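Long-range contact in putative nucleotidyltransferase (Sulfolobus solfataricus P2, PDB 2RFF), which probably transfers nucleotidyl groups, as other members of the nucleotidyltransferase family do, although its substrate is not established: residues Glu35-Gly40 with Lys98-Lys103. Sequence-based numbering, arbitrary orientation.
Sequences EVYIFG and KVLFWK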
loop_
_atom_site.group_PDB
_atom_site.type_symbol
_atom_site.label_atom_id
_atom_site.label_comp_id
_atom_site.label_asym_id
_atom_site.label_seq_id
_atom_site.Cartn_x
_atom_site.Cartn_y
_atom_site.Cartn_z
ATOM N N GLU A 35 -1.275 0.738 9.743
ATOM C CA GLU A 35 -2.213 0.788 8.631
ATOM C C GLU A 35 -1.442 0.750 7.337
ATOM O O GLU A 35 -0.296 1.208 7.279
ATOM C CB GLU A 35 -3.062 2.078 8.631
ATOM C CG GLU A 35 -4.075 2.174 9.766
ATOM C CD GLU A 35 -4.725 3.509 9.989
ATOM O OE1 GLU A 35 -4.468 4.506 9.286
ATOM O OE2 GLU A 35 -5.558 3.541 10.894
ATOM N N VAL A 36 -2.104 0.214 6.318
ATOM C CA VAL A 36 -1.599 0.296 4.954
ATOM C C VAL A 36 -2.748 0.760 4.079
ATOM O O VAL A 36 -3.878 0.277 4.209
ATOM C CB VAL A 36 -1.015 -1.026 4.435
ATOM C CG1 VAL A 36 -0.589 -0.984 2.924
ATOM C CG2 VAL A 36 0.152 -1.450 5.283
ATOM N N TYR A 37 -2.433 1.665 3.170
ATOM C CA TYR A 37 -3.389 2.150 2.189
ATOM C C TYR A 37 -2.855 1.856 0.776
ATOM O O TYR A 37 -1.632 1.785 0.539
ATOM C CB TYR A 37 -3.621 3.653 2.344
ATOM C CG TYR A 37 -4.252 4.075 3.639
ATOM C CD1 TYR A 37 -3.492 4.201 4.800
ATOM C CD2 TYR A 37 -5.628 4.343 3.717
ATOM C CE1 TYR A 37 -4.083 4.662 6.019
ATOM C CE2 TYR A 37 -6.211 4.771 4.920
ATOM C CZ TYR A 37 -5.420 4.867 6.070
ATOM O OH TYR A 37 -5.913 5.278 7.271
ATOM N N ILE A 38 -3.802 1.700 -0.149
ATOM C CA ILE A 38 -3.521 1.774 -1.571
ATOM C C ILE A 38 -3.840 3.228 -1.975
ATOM O O ILE A 38 -4.872 3.795 -1.561
ATOM C CB ILE A 38 -4.358 0.796 -2.414
ATOM C CG1 ILE A 38 -4.206 -0.624 -1.882
ATOM C CG2 ILE A 38 -3.982 0.933 -3.907
ATOM C CD1 ILE A 38 -2.767 -1.103 -1.696
ATOM N N PHE A 39 -2.913 3.884 -2.661
ATOM C CA PHE A 39 -3.133 5.202 -3.220
ATOM C C PHE A 39 -2.889 5.147 -4.716
ATOM O O PHE A 39 -2.689 4.066 -5.281
ATOM C CB PHE A 39 -2.320 6.291 -2.482
ATOM C CG PHE A 39 -0.810 6.249 -2.688
ATOM C CD1 PHE A 39 -0.011 5.434 -1.917
ATOM C CD2 PHE A 39 -0.195 7.122 -3.569
ATOM C CE1 PHE A 39 1.400 5.416 -2.094
ATOM C CE2 PHE A 39 1.198 7.149 -3.721
ATOM C CZ PHE A 39 1.997 6.293 -2.993
ATOM N N GLY A 40 -3.007 6.293 -5.363
ATOM C CA GLY A 40 -2.777 6.377 -6.789
ATOM C C GLY A 40 -3.924 5.838 -7.616
ATOM O O GLY A 40 -5.033 5.669 -7.132
ATOM N N LYS A 98 -7.081 7.808 -1.054
ATOM C CA LYS A 98 -6.543 6.482 -0.701
ATOM C C LYS A 98 -7.599 5.555 -0.138
ATOM O O LYS A 98 -8.631 6.005 0.356
ATOM C CB LYS A 98 -5.371 6.648 0.250
ATOM C CG LYS A 98 -5.654 7.384 1.550
ATOM C CD LYS A 98 -4.366 7.542 2.359
ATOM C CE LYS A 98 -4.632 8.032 3.791
ATOM N NZ LYS A 98 -5.288 9.340 3.786
ATOM N N VAL A 99 -7.304 4.255 -0.221
ATOM C CA VAL A 99 -8.174 3.172 0.212
ATOM C C VAL A 99 -7.495 2.382 1.325
ATOM O O VAL A 99 -6.350 2.019 1.182
ATOM C CB VAL A 99 -8.457 2.201 -0.957
ATOM C CG1 VAL A 99 -9.077 0.883 -0.453
ATOM C CG2 VAL A 99 -9.319 2.890 -1.986
ATOM N N LEU A 100 -8.192 2.178 2.451
ATOM C CA LEU A 100 -7.666 1.378 3.542
ATOM C C LEU A 100 -7.578 -0.097 3.082
ATOM O O LEU A 100 -8.541 -0.735 2.680
ATOM C CB LEU A 100 -8.484 1.559 4.819
ATOM C CG LEU A 100 -7.938 0.863 6.066
ATOM C CD1 LEU A 100 -6.694 1.527 6.598
ATOM C CD2 LEU A 100 -9.018 0.830 7.170
ATOM N N PHE A 101 -6.371 -0.622 3.181
ATOM C CA PHE A 101 -6.064 -1.954 2.703
ATOM C C PHE A 101 -5.914 -2.917 3.866
ATOM O O PHE A 101 -6.323 -4.071 3.763
ATOM C CB PHE A 101 -4.766 -1.882 1.882
ATOM C CG PHE A 101 -4.380 -3.162 1.163
ATOM C CD1 PHE A 101 -5.174 -3.621 0.117
ATOM C CD2 PHE A 101 -3.196 -3.831 1.485
ATOM C CE1 PHE A 101 -4.796 -4.761 -0.578
ATOM C CE2 PHE A 101 -2.828 -4.997 0.795
ATOM C CZ PHE A 101 -3.637 -5.473 -0.222
ATOM N N TRP A 102 -5.274 -2.450 4.935
ATOM C CA TRP A 102 -4.973 -3.257 6.088
ATOM C C TRP A 102 -4.848 -2.336 7.293
ATOM O O TRP A 102 -4.442 -1.158 7.184
ATOM C CB TRP A 102 -3.663 -4.021 5.825
ATOM C CG TRP A 102 -3.123 -4.858 6.965
ATOM C CD1 TRP A 102 -3.328 -6.185 7.179
ATOM C CD2 TRP A 102 -2.319 -4.399 8.057
ATOM N NE1 TRP A 102 -2.669 -6.606 8.318
ATOM C CE2 TRP A 102 -2.061 -5.515 8.891
ATOM C CE3 TRP A 102 -1.787 -3.145 8.421
ATOM C CZ2 TRP A 102 -1.274 -5.420 10.060
ATOM C CZ3 TRP A 102 -1.029 -3.036 9.598
ATOM C CH2 TRP A 102 -0.771 -4.175 10.396
ATOM N N LYS A 103 -5.226 -2.880 8.433
ATOM C CA LYS A 103 -5.062 -2.190 9.716
ATOM C C LYS A 103 -4.769 -3.276 10.747
ATOM O O LYS A 103 -5.375 -4.335 10.720
ATOM C CB LYS A 103 -6.280 -1.359 10.091
ATOM C CG LYS A 103 -6.115 -0.598 11.391
ATOM C CD LYS A 103 -7.223 0.389 11.524
ATOM C CE LYS A 103 -7.227 1.082 12.856
ATOM N NZ LYS A 103 -6.077 1.963 13.032
#
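V36 and I38 pair with W102 and V99 as hydrogen-bonded positions of two antiparallel strands, and between these pairs the register slips by one residue. The slip is a classic beta bulge: V36 O accepts from both F101 N (2.8 Å) and W102 N (3.1 Å), so F101 and W102 together face V36. V36 N returns a bond to W102 O, while I38 and V99 exchange two, the one from V99 N to I38 O being nearly straight at 169°.

Charge and ring contacts gather on the face carrying E35, Y37, K98, L100 and K103. Sandwiched between two aliphatic groups, the Y37 ring has K98 CE over its centre, 3.7 Å from the centroid, and L100 CD1 against the opposite face, 3.6 Å from CZ. K98 NZ lies farther out over the same face as K98 CE, a cation-pi contact, and is hydrogen-bonded to V95 O. Y37 OH donates to E35 OE1 from above the carboxylate plane (2.6 Å), and K92 NZ adds a salt bridge to that oxygen. K103 NZ forms a salt bridge with E35 OE2 on its anti lone pair (2.7 Å) and a second with E34. An alanine in place of Y37 is likely to open a gap between K98 and L100 and take one bond from E35 OE1, leaving it K92 NZ.

Packing on the other face is apolar. F101, its ring swung away from its own N by a chi1 of -173°, offers one face to I38 CD1, 4.0 Å from the centroid. Here helix 6-29 packs on V36, F101 and W102, while strand 53-59 flanks strand 33-39 on its other edge, making it an interior strand of the mixed sheet.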